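Local coordinates for ssDNA binding protein (PDB 4PSM) that binds single-stranded DNA, probably holding it in tunnels formed between the subunits of its four-chain assembly, at residues Arg21-Phe24 against Ala25-Arg28; Gly29-Phe32 against Pro33-Val37; Arg124-Ser127 against Lys128-Glu132. One frame throughout, in Å; residues are numbered along the deposited sequence.

Contact 1: residues Arg21-Phe24 against Ala25-Arg28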
loop_
_atom_site.group_PDB
_atom_site.type_symbol
_atom_site.label_atom_id
_atom_site.label_comp_id
_atom_site.label_asym_id
_atom_site.label_seq_id
_atom_site.Cartn_x
_atom_site.Cartn_y
_atom_site.Cartn_z
ATOM N N ARG A 21 14.178 25.319 3.135
ATOM C CA ARG A 21 14.320 24.030 3.797
ATOM C C ARG A 21 14.457 24.177 5.301
ATOM O O ARG A 21 13.773 23.490 6.064
ATOM C CB ARG A 21 15.480 23.245 3.204
ATOM C CG ARG A 21 15.186 22.758 1.801
ATOM C CD ARG A 21 16.432 22.290 1.099
ATOM N NE ARG A 21 17.226 21.397 1.931
ATOM C CZ ARG A 21 18.422 20.951 1.578
ATOM N NH1 ARG A 21 18.931 21.329 0.415
ATOM N NH2 ARG A 21 19.103 20.134 2.375
ATOM N N VAL A 22 15.327 25.090 5.721
ATOM C CA VAL A 22 15.561 25.327 7.139
ATOM C C VAL A 22 14.295 25.859 7.791
ATOM O O VAL A 22 13.915 25.436 8.881
ATOM C CB VAL A 22 16.711 26.322 7.348
ATOM C CG1 VAL A 22 16.963 26.554 8.843
ATOM C CG2 VAL A 22 17.955 25.798 6.670
ATOM N N LEU A 23 13.649 26.795 7.108
ATOM C CA LEU A 23 12.395 27.359 7.581
ATOM C C LEU A 23 11.314 26.278 7.800
ATOM O O LEU A 23 10.653 26.254 8.841
ATOM C CB LEU A 23 11.919 28.438 6.612
ATOM C CG LEU A 23 10.800 29.352 7.109
ATOM C CD1 LEU A 23 11.125 29.881 8.496
ATOM C CD2 LEU A 23 10.584 30.488 6.134
ATOM N N PHE A 24 11.148 25.378 6.834
ATOM C CA PHE A 24 10.196 24.273 6.998
ATOM C C PHE A 24 10.498 23.443 8.236
ATOM O O PHE A 24 9.591 23.043 8.964
ATOM C CB PHE A 24 10.186 23.349 5.783
ATOM C CG PHE A 24 9.201 23.739 4.737
ATOM C CD1 PHE A 24 7.839 23.621 4.974
ATOM C CD2 PHE A 24 9.627 24.203 3.509
ATOM C CE1 PHE A 24 6.924 23.987 4.013
ATOM C CE2 PHE A 24 8.704 24.564 2.529
ATOM C CZ PHE A 24 7.354 24.454 2.787
ATOM N N ALA A 25 11.781 23.184 8.467
ATOM C CA ALA A 25 12.193 22.312 9.558
ATOM C C ALA A 25 11.946 22.930 10.935
ATOM O O ALA A 25 11.515 22.241 11.861
ATOM C CB ALA A 25 13.652 21.916 9.393
ATOM N N ILE A 26 12.201 24.229 11.067
ATOM C CA ILE A 26 12.110 24.880 12.372
ATOM C C ILE A 26 10.712 25.403 12.718
ATOM O O ILE A 26 10.413 25.648 13.885
ATOM C CB ILE A 26 13.162 26.006 12.528
ATOM C CG1 ILE A 26 12.856 27.178 11.592
ATOM C CG2 ILE A 26 14.571 25.460 12.281
ATOM C CD1 ILE A 26 13.976 28.210 11.528
ATOM N N THR A 27 9.858 25.572 11.714
ATOM C CA THR A 27 8.486 26.010 11.962
ATOM C C THR A 27 7.522 24.827 11.961
ATOM O O THR A 27 6.319 24.998 12.129
ATOM C CB THR A 27 8.018 27.028 10.912
ATOM O OG1 THR A 27 8.070 26.428 9.614
ATOM C CG2 THR A 27 8.897 28.255 10.930
ATOM N N ARG A 28 8.069 23.633 11.764
ATOM C CA ARG A 28 7.293 22.400 11.711
ATOM C C ARG A 28 6.196 22.368 12.774
ATOM O O ARG A 28 6.463 22.519 13.967
ATOM C CB ARG A 28 8.238 21.205 11.864
ATOM C CG ARG A 28 7.601 19.829 11.807
ATOM C CD ARG A 28 6.867 19.563 10.516
ATOM N NE ARG A 28 7.640 19.696 9.323
ATOM C CZ ARG A 28 7.270 20.098 8.111
ATOM N NH1 ARG A 28 8.218 20.076 7.201
ATOM N NH2 ARG A 28 6.052 20.519 7.783
#
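Thr27 places OG1 between its backbone N and carbonyl carbon (chi1 60°), which turns the hydroxyl back onto Leu23 O at 2.7 Å. Leu23 sends CG anti to its own N (chi1 -166°), and its CD1 lies 3.7 Å from Thr27 CG2. Leu23 O is gripped twice: Thr27 OG1 and Thr27 N, the latter 3.1 Å from the oxygen, reach it from opposite faces of the carbonyl plane. An alanine here removes OG1 and CG2, which would probably leave Leu23 O with the backbone donor as its one grip from Thr27 and open a gap beside Leu23 CD1. One residue earlier, Ile26 N donates to Val22 O at 3.0 Å, while Ile26 CG2 packs 4.3 Å from Val22 CG1. Arg28, bent along its chain, brings one guanidinium face over Phe24 O, with NH1 3.7 Å from that oxygen. NH1 is held instead by a hydrogen bond to Gln139 and a salt bridge to Glu140 of the second subunit. Leu23 and Thr27 face inward, onto Ile75 of strand 74-87 and Val36 of helix 33-53. A threonine hydroxyl bonded to the carbonyl one turn back is familiar in alpha-helices, here at the C-terminal end of helix 15-26.

Contact 2: residues Gly29-Phe32 against Pro33-Val37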
loop_
_atom_site.group_PDB
_atom_site.type_symbol
_atom_site.label_atom_id
_atom_site.label_comp_id
_atom_site.label_asym_id
_atom_site.label_seq_id
_atom_site.Cartn_x
_atom_site.Cartn_y
_atom_site.Cartn_z
ATOM N N GLY A 29 4.954 22.192 12.330
ATOM C CA GLY A 29 3.835 22.092 13.245
ATOM C C GLY A 29 3.317 23.439 13.706
ATOM O O GLY A 29 2.143 23.582 14.056
ATOM N N LYS A 30 4.197 24.433 13.708
ATOM C CA LYS A 30 3.835 25.770 14.163
ATOM C C LYS A 30 3.180 26.600 13.055
ATOM O O LYS A 30 2.552 27.619 13.324
ATOM C CB LYS A 30 5.071 26.501 14.700
ATOM C CG LYS A 30 5.781 25.794 15.843
ATOM C CD LYS A 30 6.990 26.590 16.304
ATOM C CE LYS A 30 7.687 25.920 17.477
ATOM N NZ LYS A 30 8.847 26.722 17.961
ATOM N N VAL A 31 3.314 26.159 11.811
ATOM C CA VAL A 31 2.869 26.966 10.681
ATOM C C VAL A 31 2.453 26.108 9.484
ATOM O O VAL A 31 3.006 25.032 9.253
ATOM C CB VAL A 31 3.994 27.954 10.245
ATOM C CG1 VAL A 31 3.854 28.337 8.788
ATOM C CG2 VAL A 31 3.989 29.200 11.116
ATOM N N PHE A 32 1.474 26.594 8.726
ATOM C CA PHE A 32 1.059 25.933 7.494
ATOM C C PHE A 32 2.099 26.122 6.395
ATOM O O PHE A 32 2.681 27.196 6.263
ATOM C CB PHE A 32 -0.300 26.465 7.034
ATOM C CG PHE A 32 -1.446 26.035 7.905
ATOM C CD1 PHE A 32 -1.470 24.765 8.462
ATOM C CD2 PHE A 32 -2.495 26.902 8.174
ATOM C CE1 PHE A 32 -2.519 24.366 9.266
ATOM C CE2 PHE A 32 -3.548 26.509 8.980
ATOM C CZ PHE A 32 -3.559 25.240 9.525
ATOM N N PRO A 33 2.327 25.074 5.596
ATOM C CA PRO A 33 3.339 25.084 4.533
ATOM C C PRO A 33 3.236 26.309 3.631
ATOM O O PRO A 33 4.259 26.915 3.310
ATOM C CB PRO A 33 3.023 23.812 3.742
ATOM C CG PRO A 33 2.426 22.899 4.753
ATOM C CD PRO A 33 1.623 23.783 5.681
ATOM N N GLU A 34 2.019 26.670 3.229
ATOM C CA GLU A 34 1.830 27.814 2.343
ATOM C C GLU A 34 2.415 29.086 2.949
ATOM O O GLU A 34 2.893 29.960 2.233
ATOM C CB GLU A 34 0.350 28.017 1.993
ATOM C CG GLU A 34 -0.623 27.354 2.957
ATOM C CD GLU A 34 -0.780 25.863 2.703
ATOM O OE1 GLU A 34 -0.946 25.109 3.685
ATOM O OE2 GLU A 34 -0.744 25.449 1.521
ATOM N N GLU A 35 2.377 29.192 4.272
ATOM C CA GLU A 35 2.964 30.350 4.945
ATOM C C GLU A 35 4.487 30.309 4.870
ATOM O O GLU A 35 5.126 31.330 4.630
ATOM C CB GLU A 35 2.506 30.436 6.410
ATOM C CG GLU A 35 3.241 31.473 7.245
ATOM C CD GLU A 35 3.028 32.896 6.750
ATOM O OE1 GLU A 35 2.062 33.130 5.996
ATOM O OE2 GLU A 35 3.827 33.784 7.118
ATOM N N VAL A 36 5.056 29.123 5.079
ATOM C CA VAL A 36 6.490 28.922 4.961
ATOM C C VAL A 36 6.957 29.311 3.566
ATOM O O VAL A 36 7.933 30.046 3.401
ATOM C CB VAL A 36 6.873 27.460 5.235
ATOM C CG1 VAL A 36 8.324 27.202 4.846
ATOM C CG2 VAL A 36 6.638 27.115 6.693
ATOM N N VAL A 37 6.249 28.821 2.558
ATOM C CA VAL A 37 6.594 29.131 1.179
ATOM C C VAL A 37 6.523 30.633 0.949
ATOM O O VAL A 37 7.379 31.219 0.292
ATOM C CB VAL A 37 5.664 28.407 0.190
ATOM C CG1 VAL A 37 5.740 29.044 -1.195
ATOM C CG2 VAL A 37 6.016 26.935 0.126
#
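Val31 CG1 lies against the aliphatic part of Glu35, 3.4 Å from Glu35 CB, with Glu35 CG scarcely farther off. The same methyl meets Val36 CG2 at 3.7 Å, so one branch of Val31 touches two neighbouring residues of the helix's first turn. Phe32 O takes two backbone donors. Val36 N approaches it in the carbonyl plane at 3.3 Å with a fairly straight N-H...O angle of 158°. Glu35 N is nearer to Phe32 O, at 2.8 Å, but stands above that plane and makes a more bent bond. On the side chain of Phe32, CB sits 3.6 Å from Pro33 CD, which lies at the edge of the ring, and Glu34 folds back until its OE1 is 3.7 Å from Phe32 CB.

Phe32 occupies the N-cap position, and its carbonyl accepts the first backbone bond of helix 33-53. Pro33 follows as the first helical residue, a place that suits proline because the first turn asks no backbone N-H of it. Val37 N then bonds to Pro33 O at 2.9 Å, continuing the helix.

Farther out, Glu35 carries CG anti to its backbone N (chi1 170°) and bends at the next bond, which takes the carboxylate away from Val31; there OE2 accepts a hydrogen bond from Ile75 N on strand 74-87, fixing the chain that Val31 packs on. Val31 is backed by Ile70 of strand 61-71, and Val36 by Leu23 and Phe24 of helix 15-26. Pro33 and Glu34 pack on Ser148 of the second subunit.

Contact 3: residues Arg124-Ser127 against Lys128-Glu132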
loop_
_atom_site.group_PDB
_atom_site.type_symbol
_atom_site.label_atom_id
_atom_site.label_comp_id
_atom_site.label_asym_id
_atom_site.label_seq_id
_atom_site.Cartn_x
_atom_site.Cartn_y
_atom_site.Cartn_z
ATOM N N ARG A 124 -1.069 5.965 -3.210
ATOM C CA ARG A 124 -2.242 6.639 -2.681
ATOM C C ARG A 124 -3.436 6.276 -3.544
ATOM O O ARG A 124 -4.525 6.014 -3.040
ATOM C CB ARG A 124 -2.049 8.157 -2.643
ATOM C CG ARG A 124 -3.152 8.898 -1.893
ATOM C CD ARG A 124 -2.953 10.414 -1.909
ATOM N NE ARG A 124 -4.098 11.115 -1.327
ATOM C CZ ARG A 124 -4.149 11.572 -0.078
ATOM N NH1 ARG A 124 -3.110 11.420 0.733
ATOM N NH2 ARG A 124 -5.238 12.188 0.361
ATOM N N GLU A 125 -3.207 6.247 -4.850
ATOM C CA GLU A 125 -4.249 5.982 -5.820
ATOM C C GLU A 125 -4.790 4.569 -5.606
ATOM O O GLU A 125 -5.992 4.372 -5.456
ATOM C CB GLU A 125 -3.688 6.138 -7.235
ATOM C CG GLU A 125 -4.731 6.166 -8.342
ATOM C CD GLU A 125 -4.118 6.414 -9.710
ATOM O OE1 GLU A 125 -3.092 5.774 -10.028
ATOM O OE2 GLU A 125 -4.655 7.256 -10.461
ATOM N N ILE A 126 -3.888 3.592 -5.579
ATOM C CA ILE A 126 -4.257 2.204 -5.346
ATOM C C ILE A 126 -5.004 2.023 -4.032
ATOM O O ILE A 126 -5.972 1.271 -3.953
ATOM C CB ILE A 126 -3.019 1.306 -5.348
ATOM C CG1 ILE A 126 -2.692 0.870 -6.772
ATOM C CG2 ILE A 126 -3.229 0.087 -4.470
ATOM C CD1 ILE A 126 -1.437 0.038 -6.856
ATOM N N SER A 127 -4.557 2.727 -3.003
ATOM C CA SER A 127 -5.156 2.608 -1.682
ATOM C C SER A 127 -6.586 3.112 -1.722
ATOM O O SER A 127 -7.484 2.530 -1.113
ATOM C CB SER A 127 -4.336 3.381 -0.651
ATOM O OG SER A 127 -4.883 3.276 0.651
ATOM N N LYS A 128 -6.795 4.197 -2.453
ATOM C CA LYS A 128 -8.121 4.775 -2.585
ATOM C C LYS A 128 -9.034 3.818 -3.339
ATOM O O LYS A 128 -10.183 3.610 -2.954
ATOM C CB LYS A 128 -8.056 6.142 -3.278
ATOM C CG LYS A 128 -7.605 7.275 -2.350
ATOM C CD LYS A 128 -7.449 8.601 -3.080
ATOM C CE LYS A 128 -7.068 9.720 -2.113
ATOM N NZ LYS A 128 -6.860 11.036 -2.795
ATOM N N GLU A 129 -8.512 3.231 -4.409
ATOM C CA GLU A 129 -9.266 2.276 -5.204
ATOM C C GLU A 129 -9.691 1.095 -4.347
ATOM O O GLU A 129 -10.843 0.663 -4.387
ATOM C CB GLU A 129 -8.436 1.783 -6.390
ATOM C CG GLU A 129 -8.537 2.668 -7.622
ATOM C CD GLU A 129 -7.611 2.220 -8.736
ATOM O OE1 GLU A 129 -6.376 2.303 -8.556
ATOM O OE2 GLU A 129 -8.117 1.780 -9.789
ATOM N N ILE A 130 -8.751 0.581 -3.567
ATOM C CA ILE A 130 -9.029 -0.542 -2.691
ATOM C C ILE A 130 -10.135 -0.201 -1.697
ATOM O O ILE A 130 -11.058 -0.994 -1.497
ATOM C CB ILE A 130 -7.758 -1.027 -1.980
ATOM C CG1 ILE A 130 -6.901 -1.824 -2.964
ATOM C CG2 ILE A 130 -8.098 -1.891 -0.780
ATOM C CD1 ILE A 130 -5.502 -2.111 -2.466
ATOM N N SER A 131 -10.053 0.985 -1.104
ATOM C CA SER A 131 -11.057 1.438 -0.147
ATOM C C SER A 131 -12.427 1.551 -0.795
ATOM O O SER A 131 -13.446 1.254 -0.170
ATOM C CB SER A 131 -10.656 2.781 0.461
ATOM O OG SER A 131 -9.575 2.612 1.365
ATOM N N GLU A 132 -12.440 1.982 -2.053
ATOM C CA GLU A 132 -13.681 2.149 -2.807
ATOM C C GLU A 132 -14.299 0.785 -3.077
ATOM O O GLU A 132 -15.477 0.555 -2.820
ATOM C CB GLU A 132 -13.397 2.841 -4.140
ATOM C CG GLU A 132 -14.436 3.861 -4.563
ATOM C CD GLU A 132 -13.904 5.280 -4.501
ATOM O OE1 GLU A 132 -12.763 5.463 -4.023
ATOM O OE2 GLU A 132 -14.620 6.208 -4.931
#
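Side chains one turn apart meet along the long helix 93-141, within a region predicted to form a coiled coil and about 28 Å from the centre of the chain, measured from the centre of the contact. Ile126 and Ile130 make the apolar part: Ile126 CG2, anti to its backbone N, comes 3.7 Å from Ile130 CD1, the two chains passing at a slant. Ile126 O also accepts Ile130 N at 2.9 Å, so the pair is joined through backbone and side chain alike. Arg124 and Lys128 are both extended and slant across each other, Lys128 NZ arriving at the edge of the guanidinium, in its plane, only 3.1 Å from Arg124 NE. Both atoms are donors of positively charged groups, so this approach is probably unfavourable. Glu129 N donates to Glu125 O at 3.0 Å, and Ser131 N to Ser127 O at the same length. Leu123 of the second subunit packs on Ser127 and Ile130, whereas Leu119 of the third subunit covers Glu129 and Ile130. Isoleucines and a small serine packed on helices of two other subunits are consistent with the predicted coiled coil, here an intersubunit helix packing.

Overall arrangement
Contacts 1 and 2 follow directly along the chain: contact 1 ends helix 15-26, and contact 2 takes the intervening loop into helix 33-53. Their centres are 8 Å apart, and they touch where Phe24 packs on Pro33 and Val36, and Thr27 on Val36; both also reach strands 61-71 and 74-87, so they belong to one alpha-beta domain. Contact 3 comes much later, on helix 93-141, with its centre 31 Å from that of contact 1 and 28 Å from that of contact 2. Nothing joins it to them directly, yet all three touch the second subunit and so help form the subunit interfaces; whether they line the DNA-holding tunnels cannot be told from these contacts.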